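Local coordinates for putative branched-chain amino acid transport system substrate-binding protein (Rhodopseudomonas palustris, PDB 3TX6), which probably binds lignin-derived aromatic acids in the periplasm, as the solute-binding component of an ABC transporter, and here holds 3-(4-hydroxyphenyl)pyruvic acid, at residues L218-S227 against V241-M249; H286-V297 against A319-Q330. One frame throughout, in Å; residues are numbered along the deposited sequence. Where two conformers were deposited one is given.

Interaction 1. Residues L218-S227 against V241-M249. With ENO (3-(4-hydroxy-phenyl)pyruvic acid), chain D.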
loop_
_atom_site.group_PDB
_atom_site.type_symbol
_atom_site.label_atom_id
_atom_site.label_comp_id
_atom_site.label_asym_id
_atom_site.label_seq_id
_atom_site.Cartn_x
_atom_site.Cartn_y
_atom_site.Cartn_z
ATOM N N LEU A 218 15.954 -17.681 5.873
ATOM C CA LEU A 218 15.042 -17.031 4.958
ATOM C C LEU A 218 14.722 -15.608 5.445
ATOM O O LEU A 218 14.532 -15.379 6.641
ATOM C CB LEU A 218 13.771 -17.863 4.713
ATOM C CG LEU A 218 13.910 -19.217 3.977
ATOM C CD1 LEU A 218 12.562 -19.926 3.806
ATOM C CD2 LEU A 218 14.580 -19.002 2.610
ATOM N N ILE A 219 14.703 -14.647 4.517
ATOM C CA ILE A 219 14.241 -13.261 4.850
ATOM C C ILE A 219 12.962 -12.919 4.106
ATOM O O ILE A 219 12.785 -13.263 2.879
ATOM C CB ILE A 219 15.301 -12.198 4.484
ATOM C CG1 ILE A 219 16.609 -12.465 5.228
ATOM C CG2 ILE A 219 14.785 -10.766 4.757
ATOM C CD1 ILE A 219 17.795 -11.605 4.736
ATOM N N TYR A 220 12.042 -12.322 4.876
ATOM C CA TYR A 220 10.716 -12.016 4.407
ATOM C C TYR A 220 10.506 -10.515 4.455
ATOM O O TYR A 220 10.911 -9.816 5.422
ATOM C CB TYR A 220 9.664 -12.751 5.267
ATOM C CG TYR A 220 9.638 -14.277 5.058
ATOM C CD1 TYR A 220 10.595 -15.144 5.641
ATOM C CD2 TYR A 220 8.679 -14.844 4.269
ATOM C CE1 TYR A 220 10.570 -16.520 5.381
ATOM C CE2 TYR A 220 8.645 -16.229 4.027
ATOM C CZ TYR A 220 9.596 -17.066 4.583
ATOM O OH TYR A 220 9.507 -18.442 4.328
ATOM N N GLN A 221 9.881 -10.023 3.392
ATOM C CA GLN A 221 9.658 -8.580 3.230
ATOM C C GLN A 221 8.181 -8.327 3.085
ATOM O O GLN A 221 7.446 -9.161 2.478
ATOM C CB GLN A 221 10.405 -7.974 2.022
ATOM C CG GLN A 221 11.921 -7.912 2.151
ATOM C CD GLN A 221 12.423 -6.755 2.998
ATOM O OE1 GLN A 221 11.665 -5.818 3.282
ATOM N NE2 GLN A 221 13.711 -6.768 3.364
ATOM N N THR A 222 7.765 -7.150 3.587
ATOM C CA THR A 222 6.400 -6.699 3.408
ATOM C C THR A 222 6.141 -6.063 2.052
ATOM O O THR A 222 7.052 -5.836 1.265
ATOM C CB THR A 222 6.019 -5.661 4.481
ATOM O OG1 THR A 222 6.638 -4.380 4.239
ATOM C CG2 THR A 222 6.362 -6.145 5.907
ATOM N N HIS A 223 4.865 -5.763 1.806
ATOM C CA HIS A 223 4.446 -5.157 0.552
ATOM C C HIS A 223 4.905 -3.711 0.424
ATOM O O HIS A 223 4.855 -3.160 -0.663
ATOM C CB HIS A 223 2.956 -5.338 0.265
ATOM C CG HIS A 223 2.015 -4.897 1.383
ATOM N ND1 HIS A 223 2.283 -5.049 2.703
ATOM C CD2 HIS A 223 0.694 -4.445 1.301
ATOM C CE1 HIS A 223 1.179 -4.624 3.409
ATOM N NE2 HIS A 223 0.236 -4.264 2.546
ATOM N N GLY A 224 5.390 -3.120 1.523
ATOM C CA GLY A 224 6.074 -1.828 1.482
ATOM C C GLY A 224 7.380 -1.844 0.722
ATOM O O GLY A 224 7.915 -0.746 0.416
ATOM N N ALA A 225 7.855 -3.048 0.353
ATOM C CA ALA A 225 9.094 -3.205 -0.412
ATOM C C ALA A 225 8.884 -3.492 -1.918
ATOM O O ALA A 225 9.862 -3.618 -2.625
ATOM C CB ALA A 225 9.982 -4.334 0.204
ATOM N N ALA A 226 7.646 -3.621 -2.408
ATOM C CA ALA A 226 7.354 -4.208 -3.732
ATOM C C ALA A 226 7.486 -3.179 -4.879
ATOM O O ALA A 226 6.508 -2.765 -5.533
ATOM C CB ALA A 226 5.967 -4.874 -3.726
ATOM N N SER A 227 8.751 -2.829 -5.130
ATOM C CA SER A 227 9.158 -2.085 -6.326
ATOM C C SER A 227 10.580 -2.510 -6.643
ATOM O O SER A 227 11.261 -3.147 -5.836
ATOM C CB SER A 227 9.006 -0.575 -6.119
ATOM O OG SER A 227 10.042 -0.019 -5.332
ATOM N N VAL A 241 14.611 -13.749 -1.534
ATOM C CA VAL A 241 13.724 -13.071 -0.583
ATOM C C VAL A 241 12.335 -13.553 -0.877
ATOM O O VAL A 241 12.008 -13.947 -2.052
ATOM C CB VAL A 241 13.845 -11.520 -0.685
ATOM C CG1 VAL A 241 13.198 -10.991 -1.965
ATOM C CG2 VAL A 241 13.277 -10.792 0.554
ATOM N N LEU A 242 11.507 -13.594 0.160
ATOM C CA LEU A 242 10.062 -13.806 -0.062
ATOM C C LEU A 242 9.393 -12.499 0.286
ATOM O O LEU A 242 9.682 -11.897 1.318
ATOM C CB LEU A 242 9.517 -14.903 0.855
ATOM C CG LEU A 242 9.941 -16.347 0.609
ATOM C CD1 LEU A 242 9.857 -16.744 -0.888
ATOM C CD2 LEU A 242 11.362 -16.458 1.163
HETATM N N MSE A 243 8.454 -12.101 -0.553
HETATM C CA MSE A 243 7.905 -10.744 -0.440
HETATM C C MSE A 243 6.456 -10.807 -0.749
HETATM O O MSE A 243 6.055 -11.381 -1.779
HETATM C CB MSE A 243 8.645 -9.824 -1.415
HETATM C CG MSE A 243 7.924 -8.488 -1.455
HETATM SE SE MSE A 243 8.751 -7.244 -2.686
HETATM C CE MSE A 243 10.629 -7.175 -2.055
ATOM N N ALA A 244 5.645 -10.257 0.153
ATOM C CA ALA A 244 4.204 -10.140 -0.092
ATOM C C ALA A 244 4.035 -9.007 -1.086
ATOM O O ALA A 244 4.713 -7.966 -0.980
ATOM C CB ALA A 244 3.442 -9.839 1.205
ATOM N N SER A 245 3.174 -9.219 -2.085
ATOM C CA SER A 245 2.950 -8.226 -3.126
ATOM C C SER A 245 1.527 -8.283 -3.569
ATOM O O SER A 245 0.908 -9.321 -3.543
ATOM C CB SER A 245 3.818 -8.577 -4.322
ATOM O OG SER A 245 3.677 -7.700 -5.361
ATOM N N GLY A 246 1.020 -7.152 -4.011
ATOM C CA GLY A 246 -0.168 -7.154 -4.818
ATOM C C GLY A 246 0.097 -7.845 -6.147
ATOM O O GLY A 246 1.239 -7.929 -6.604
ATOM N N PRO A 247 -0.966 -8.320 -6.793
ATOM C CA PRO A 247 -0.876 -9.071 -8.052
ATOM C C PRO A 247 -0.440 -8.240 -9.237
ATOM O O PRO A 247 -0.103 -8.778 -10.299
ATOM C CB PRO A 247 -2.272 -9.658 -8.219
ATOM C CG PRO A 247 -3.165 -8.798 -7.395
ATOM C CD PRO A 247 -2.335 -8.343 -6.233
ATOM N N VAL A 248 -0.475 -6.918 -9.094
ATOM C CA VAL A 248 -0.041 -6.025 -10.179
ATOM C C VAL A 248 1.400 -6.261 -10.553
ATOM O O VAL A 248 1.830 -5.885 -11.637
ATOM C CB VAL A 248 -0.204 -4.502 -9.803
ATOM C CG1 VAL A 248 0.854 -4.033 -8.775
ATOM C CG2 VAL A 248 -0.240 -3.643 -11.079
HETATM N N MSE A 249 2.159 -6.866 -9.667
HETATM C CA MSE A 249 3.544 -7.099 -9.995
HETATM C C MSE A 249 3.695 -8.186 -11.044
HETATM O O MSE A 249 4.744 -8.249 -11.710
HETATM C CB MSE A 249 4.354 -7.427 -8.759
HETATM C CG MSE A 249 4.511 -6.218 -7.844
HETATM SE SE MSE A 249 5.546 -4.730 -8.608
HETATM C CE MSE A 249 7.313 -5.544 -8.314
HETATM O O4 ENO D . 2.546 2.324 4.834
HETATM C C9 ENO D . 2.666 1.562 1.512
HETATM C C8 ENO D . 1.854 0.889 0.623
HETATM C C7 ENO D . 1.730 -0.509 0.672
HETATM C C6 ENO D . 2.365 -1.188 1.693
HETATM C C5 ENO D . 3.202 -0.525 2.586
HETATM C C4 ENO D . 3.353 0.871 2.516
HETATM O O3 ENO D . 0.879 -1.132 -0.232
HETATM C C3 ENO D . 4.305 1.593 3.427
HETATM C C2 ENO D . 3.772 2.239 4.648
HETATM C C1 ENO D . 4.733 2.872 5.540
HETATM O O2 ENO D . 4.288 3.467 6.544
HETATM O O1 ENO D . 5.977 2.813 5.305
#

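Interaction 2. Residues H286-V297 against A319-Q330. With ENO (3-(4-hydroxy-phenyl)pyruvic acid), chain D.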
loop_
_atom_site.group_PDB
_atom_site.type_symbol
_atom_site.label_atom_id
_atom_site.label_comp_id
_atom_site.label_asym_id
_atom_site.label_seq_id
_atom_site.Cartn_x
_atom_site.Cartn_y
_atom_site.Cartn_z
ATOM N N HIS A 286 -1.813 1.654 -6.447
ATOM C CA HIS A 286 -2.795 2.150 -5.478
ATOM C C HIS A 286 -3.504 3.392 -5.960
ATOM O O HIS A 286 -4.721 3.482 -5.785
ATOM C CB HIS A 286 -2.204 2.365 -4.095
ATOM C CG HIS A 286 -1.631 1.135 -3.473
ATOM N ND1 HIS A 286 -2.214 -0.104 -3.545
ATOM C CD2 HIS A 286 -0.468 0.982 -2.727
ATOM C CE1 HIS A 286 -1.440 -0.988 -2.854
ATOM N NE2 HIS A 286 -0.383 -0.331 -2.364
ATOM N N SER A 287 -2.786 4.366 -6.528
ATOM C CA SER A 287 -3.476 5.524 -7.087
ATOM C C SER A 287 -4.326 5.150 -8.316
ATOM O O SER A 287 -5.473 5.575 -8.438
ATOM C CB SER A 287 -2.558 6.726 -7.366
ATOM O OG SER A 287 -1.597 6.339 -8.221
ATOM N N PHE A 288 -3.795 4.313 -9.201
ATOM C CA PHE A 288 -4.559 3.814 -10.340
ATOM C C PHE A 288 -5.864 3.150 -9.875
ATOM O O PHE A 288 -6.938 3.413 -10.415
ATOM C CB PHE A 288 -3.696 2.850 -11.145
ATOM C CG PHE A 288 -4.346 2.301 -12.367
ATOM C CD1 PHE A 288 -4.270 2.996 -13.570
ATOM C CD2 PHE A 288 -4.974 1.079 -12.358
ATOM C CE1 PHE A 288 -4.810 2.494 -14.717
ATOM C CE2 PHE A 288 -5.507 0.564 -13.532
ATOM C CZ PHE A 288 -5.440 1.284 -14.697
ATOM N N ASP A 289 -5.748 2.275 -8.881
ATOM C CA ASP A 289 -6.908 1.521 -8.401
ATOM C C ASP A 289 -7.920 2.438 -7.707
ATOM O O ASP A 289 -9.112 2.195 -7.775
ATOM C CB ASP A 289 -6.463 0.444 -7.445
ATOM C CG ASP A 289 -5.754 -0.701 -8.129
ATOM O OD1 ASP A 289 -5.719 -0.715 -9.379
ATOM O OD2 ASP A 289 -5.292 -1.609 -7.409
ATOM N N ALA A 290 -7.441 3.474 -7.011
ATOM C CA ALA A 290 -8.353 4.407 -6.378
ATOM C C ALA A 290 -9.309 5.011 -7.428
ATOM O O ALA A 290 -10.521 5.210 -7.177
ATOM C CB ALA A 290 -7.618 5.498 -5.608
ATOM N N PHE A 291 -8.796 5.296 -8.618
ATOM C CA PHE A 291 -9.632 5.783 -9.718
ATOM C C PHE A 291 -10.535 4.715 -10.287
ATOM O O PHE A 291 -11.635 5.044 -10.717
ATOM C CB PHE A 291 -8.799 6.481 -10.788
ATOM C CG PHE A 291 -8.372 7.891 -10.387
ATOM C CD1 PHE A 291 -7.295 8.093 -9.517
ATOM C CD2 PHE A 291 -9.055 8.993 -10.869
ATOM C CE1 PHE A 291 -6.928 9.369 -9.151
ATOM C CE2 PHE A 291 -8.675 10.274 -10.517
ATOM C CZ PHE A 291 -7.609 10.470 -9.674
ATOM N N LYS A 292 -10.087 3.463 -10.332
ATOM C CA LYS A 292 -10.985 2.367 -10.706
ATOM C C LYS A 292 -12.151 2.315 -9.716
ATOM O O LYS A 292 -13.298 2.118 -10.125
ATOM C CB LYS A 292 -10.255 1.020 -10.753
ATOM C CG LYS A 292 -9.259 0.860 -11.899
ATOM C CD LYS A 292 -9.957 0.928 -13.261
ATOM C CE LYS A 292 -9.049 0.534 -14.407
ATOM N NZ LYS A 292 -9.684 0.506 -15.771
ATOM N N VAL A 293 -11.893 2.537 -8.415
ATOM C CA VAL A 293 -12.999 2.589 -7.434
ATOM C C VAL A 293 -13.950 3.738 -7.761
ATOM O O VAL A 293 -15.184 3.564 -7.752
ATOM C CB VAL A 293 -12.468 2.622 -5.973
ATOM C CG1 VAL A 293 -13.578 2.965 -4.973
ATOM C CG2 VAL A 293 -11.745 1.335 -5.639
ATOM N N LEU A 294 -13.381 4.922 -8.040
ATOM C CA LEU A 294 -14.189 6.050 -8.449
ATOM C C LEU A 294 -15.020 5.792 -9.716
ATOM O O LEU A 294 -16.173 6.246 -9.792
ATOM C CB LEU A 294 -13.361 7.317 -8.614
ATOM C CG LEU A 294 -12.728 7.879 -7.331
ATOM C CD1 LEU A 294 -12.058 9.230 -7.626
ATOM C CD2 LEU A 294 -13.754 7.965 -6.206
ATOM N N GLU A 295 -14.481 5.086 -10.700
ATOM C CA GLU A 295 -15.276 4.740 -11.871
ATOM C C GLU A 295 -16.538 3.919 -11.536
ATOM O O GLU A 295 -17.502 4.013 -12.278
ATOM C CB GLU A 295 -14.448 3.968 -12.898
ATOM C CG GLU A 295 -13.438 4.811 -13.639
ATOM C CD GLU A 295 -12.695 3.964 -14.664
ATOM O OE1 GLU A 295 -13.274 3.010 -15.247
ATOM O OE2 GLU A 295 -11.543 4.208 -14.911
ATOM N N ARG A 296 -16.522 3.152 -10.446
ATOM C CA ARG A 296 -17.706 2.399 -9.971
ATOM C C ARG A 296 -18.623 3.271 -9.123
ATOM O O ARG A 296 -19.853 3.246 -9.317
ATOM C CB ARG A 296 -17.319 1.188 -9.082
ATOM C CG ARG A 296 -16.920 -0.025 -9.853
ATOM C CD ARG A 296 -18.101 -0.724 -10.522
ATOM N NE ARG A 296 -19.097 -1.346 -9.657
ATOM C CZ ARG A 296 -19.039 -2.593 -9.150
ATOM N NH1 ARG A 296 -18.012 -3.396 -9.342
ATOM N NH2 ARG A 296 -20.030 -3.030 -8.416
ATOM N N VAL A 297 -18.053 4.024 -8.170
ATOM C CA VAL A 297 -18.913 4.621 -7.166
ATOM C C VAL A 297 -19.443 6.005 -7.601
ATOM O O VAL A 297 -20.522 6.419 -7.205
ATOM C CB VAL A 297 -18.274 4.727 -5.776
ATOM C CG1 VAL A 297 -17.993 3.359 -5.160
ATOM C CG2 VAL A 297 -17.073 5.651 -5.719
ATOM N N ALA A 319 -22.052 4.539 -1.568
ATOM C CA ALA A 319 -21.738 3.732 -2.756
ATOM C C ALA A 319 -20.519 2.853 -2.560
ATOM O O ALA A 319 -20.445 1.741 -3.105
ATOM C CB ALA A 319 -21.608 4.594 -3.968
ATOM N N LEU A 320 -19.593 3.304 -1.726
ATOM C CA LEU A 320 -18.422 2.462 -1.405
ATOM C C LEU A 320 -18.796 1.152 -0.768
ATOM O O LEU A 320 -18.089 0.160 -0.928
ATOM C CB LEU A 320 -17.392 3.192 -0.507
ATOM C CG LEU A 320 -16.574 4.319 -1.144
ATOM C CD1 LEU A 320 -15.981 5.226 -0.073
ATOM C CD2 LEU A 320 -15.513 3.716 -2.067
ATOM N N VAL A 321 -19.913 1.126 -0.052
ATOM C CA VAL A 321 -20.328 -0.114 0.602
ATOM C C VAL A 321 -21.520 -0.804 -0.088
ATOM O O VAL A 321 -21.871 -1.931 0.286
ATOM C CB VAL A 321 -20.625 0.128 2.091
ATOM C CG1 VAL A 321 -19.368 0.619 2.826
ATOM C CG2 VAL A 321 -21.788 1.095 2.229
ATOM N N SER A 322 -22.161 -0.138 -1.052
ATOM C CA SER A 322 -23.222 -0.793 -1.858
ATOM C C SER A 322 -22.725 -1.440 -3.139
ATOM O O SER A 322 -23.289 -2.445 -3.584
ATOM C CB SER A 322 -24.383 0.178 -2.194
ATOM O OG SER A 322 -23.994 1.233 -3.063
ATOM N N GLU A 323 -21.640 -0.920 -3.694
ATOM C CA GLU A 323 -21.070 -1.464 -4.910
ATOM C C GLU A 323 -20.064 -2.563 -4.560
ATOM O O GLU A 323 -19.011 -2.298 -3.993
ATOM C CB GLU A 323 -20.374 -0.366 -5.712
ATOM C CG GLU A 323 -21.312 0.639 -6.333
ATOM C CD GLU A 323 -22.163 0.037 -7.447
ATOM O OE1 GLU A 323 -21.575 -0.520 -8.410
ATOM O OE2 GLU A 323 -23.417 0.144 -7.372
ATOM N N LYS A 324 -20.347 -3.780 -4.978
ATOM C CA LYS A 324 -19.557 -4.944 -4.581
ATOM C C LYS A 324 -18.653 -5.437 -5.707
ATOM O O LYS A 324 -18.952 -5.261 -6.877
ATOM C CB LYS A 324 -20.471 -6.082 -4.137
ATOM C CG LYS A 324 -21.314 -5.792 -2.886
ATOM C CD LYS A 324 -20.502 -5.482 -1.652
ATOM C CE LYS A 324 -21.402 -5.092 -0.468
ATOM N NZ LYS A 324 -20.638 -4.684 0.726
ATOM N N ASP A 325 -17.538 -6.063 -5.331
ATOM C CA ASP A 325 -16.615 -6.707 -6.293
ATOM C C ASP A 325 -16.095 -5.685 -7.316
ATOM O O ASP A 325 -16.254 -5.821 -8.537
ATOM C CB ASP A 325 -17.255 -7.934 -6.954
ATOM C CG ASP A 325 -17.547 -9.034 -5.964
ATOM O OD1 ASP A 325 -16.596 -9.496 -5.315
ATOM O OD2 ASP A 325 -18.717 -9.423 -5.805
ATOM N N ILE A 326 -15.459 -4.648 -6.787
ATOM C CA ILE A 326 -14.843 -3.600 -7.616
ATOM C C ILE A 326 -13.454 -4.119 -8.057
ATOM O O ILE A 326 -12.532 -4.243 -7.253
ATOM C CB ILE A 326 -14.699 -2.271 -6.839
ATOM C CG1 ILE A 326 -16.040 -1.763 -6.367
ATOM C CG2 ILE A 326 -13.988 -1.232 -7.720
ATOM C CD1 ILE A 326 -16.003 -0.547 -5.450
ATOM N N ALA A 327 -13.325 -4.389 -9.352
ATOM C CA ALA A 327 -12.119 -4.978 -9.900
ATOM C C ALA A 327 -11.040 -3.930 -10.099
ATOM O O ALA A 327 -11.293 -2.895 -10.679
ATOM C CB ALA A 327 -12.393 -5.764 -11.175
ATOM N N ALA A 328 -9.845 -4.193 -9.577
ATOM C CA ALA A 328 -8.703 -3.264 -9.756
ATOM C C ALA A 328 -7.423 -4.066 -9.903
ATOM O O ALA A 328 -7.440 -5.309 -9.852
ATOM C CB ALA A 328 -8.617 -2.261 -8.592
ATOM N N SER A 329 -6.314 -3.384 -10.132
ATOM C CA SER A 329 -5.057 -4.108 -10.400
ATOM C C SER A 329 -4.542 -4.881 -9.186
ATOM O O SER A 329 -3.881 -5.931 -9.329
ATOM C CB SER A 329 -3.967 -3.169 -10.929
ATOM O OG SER A 329 -3.515 -2.308 -9.932
ATOM N N GLN A 330 -4.868 -4.400 -7.978
ATOM C CA GLN A 330 -4.338 -5.006 -6.747
ATOM C C GLN A 330 -5.288 -5.958 -6.015
ATOM O O GLN A 330 -4.895 -6.543 -5.007
ATOM C CB GLN A 330 -3.876 -3.887 -5.800
ATOM C CG GLN A 330 -2.693 -3.100 -6.355
ATOM C CD GLN A 330 -1.390 -3.862 -6.187
ATOM O OE1 GLN A 330 -1.309 -5.027 -6.622
ATOM N NE2 GLN A 330 -0.370 -3.262 -5.537
HETATM O O4 ENO D . 2.546 2.324 4.834
HETATM C C9 ENO D . 2.666 1.562 1.512
HETATM C C8 ENO D . 1.854 0.889 0.623
HETATM C C7 ENO D . 1.730 -0.509 0.672
HETATM C C6 ENO D . 2.365 -1.188 1.693
HETATM C C5 ENO D . 3.202 -0.525 2.586
HETATM C C4 ENO D . 3.353 0.871 2.516
HETATM O O3 ENO D . 0.879 -1.132 -0.232
HETATM C C3 ENO D . 4.305 1.593 3.427
HETATM C C2 ENO D . 3.772 2.239 4.648
HETATM C C1 ENO D . 4.733 2.872 5.540
HETATM O O2 ENO D . 4.288 3.467 6.544
HETATM O O1 ENO D . 5.977 2.813 5.305
#

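Interaction 1. Residues L218-S227 against V241-M249
Tyr220 and Leu242 both turn CG beside the backbone N, anti to the carbonyl carbon (chi1 -70° and -69°), and this shared torsion lays the two side chains alongside each other, pointing the same way. Leu242 CD2 sits over one face of the Tyr220 ring, 4.1 Å from its centroid, in a CH-pi contact, while Leu242 CB packs 3.5 Å from Tyr220 CD2. With an alanine in place of Tyr220, Leu242 would lose its aromatic neighbour, which would probably open a gap beside it and leave His129 without the hydroxyl it bonds. Beneath these side chains the parallel strands 218-221 and 242-245 are joined by Leu242 N to Ile219 O, Gln221 N to Leu242 O (2.8 Å) and Ala244 N to Gln221 O. On the other face of the sheet Val241 CG2 meets Gln221 CG at 3.6 Å. Selenomethionine Met243, in one of its two conformers, runs extended as far as SE and then bends, bringing CE to 3.7 Å from Ala225 CB. Past the strand, Thr222 OG1, also hydrogen-bonded to Tyr147 OH, accepts from Gly224 N in an ST turn that leads into the ligand pocket. There ENO C6 lies over the centre of the His223 ring, and Gly224 CA approaches ENO C5 to 3.3 Å. His223 NE2 is held by Gln117 O. The pair belongs to a beta-alpha-beta unit whose connecting helix is 228-234; helix 119-130 packs on the Tyr220 side, helix 200-213 on the Gln221 side, and strands 193-197 and 349-354 flank the two strands within the sheet.

Interaction 2. Residues H286-V297 against A319-Q330
Asp289, one turn along the helix from the ligand-binding His286, is gripped by the turn of a beta hairpin, strands 326-328 and 331-333, in this periplasmic binding protein fold. Its OD1 accepts from both Ser329 OG and Ser329 N, each at 2.8 Å from Asp289 OD1; the two donors arrive from opposite faces of the carboxylate plane. Gln330 N reaches Asp289 OD2 on the syn side, 2.9 Å away, so three bonds fix the rotation of the buried carboxylate, and Ala328 CB presses on its carbon. Satisfied in this way, the group would probably remain ionised. Farther along the helix the packing is close and apolar. With chi1 at 168°, Val293 swings CG1 to the side opposite its backbone N and onto Leu320 CD2, 3.6 Å away, and sends the other methyl, CG2, to Ile326 CG2. Val297 closes the row: its CB lies 3.8 Å from Ala319 CB, and its CG1 rests near Leu320 CD2.

The partly exposed border is polar. Here Lys292 leads its amine away from the hairpin to a salt bridge with Glu266, while Lys324 and Asp325 are exposed. Arg296 bends at chi2 and chi3, which brings its guanidinium against residues 323-325, with Ile326 CG1 over one face. Its NH2 donates to Lys324 O, and its NH1 makes weak bonds to the carbonyls of Lys324 and Asp325. Guanidinium and Glu323 carboxylate planes stand 86° apart, yet the salt bridge is side-on: NE and NH2 of Arg296 both converge on Glu323 OE1, each 2.9 Å away, with NE taking the anti lone pair of that oxygen.

Interactions 1 and 2 have centres about 23 Å apart yet meet directly: Gln330 OE1, at the end of 319-330, lies 3.2 Å from Val248 N in 241-249, a probable hydrogen bond, and Ser329 O lies 3.5 Å from Pro247 CG. Both also touch the ligand at its phenol end. His286 NE2 of interaction 2 is hydrogen-bonded to ENO O3 at 2.6 Å, while His223 CD2 of interaction 1 lies 3.7 Å from ENO O3. Thus the turn following strand 218-221 and the helix bearing His286 both contribute to the phenol end of one pocket, where Ser199, Arg174, Thr79 and Gln282 make further hydrogen bonds to the ligand.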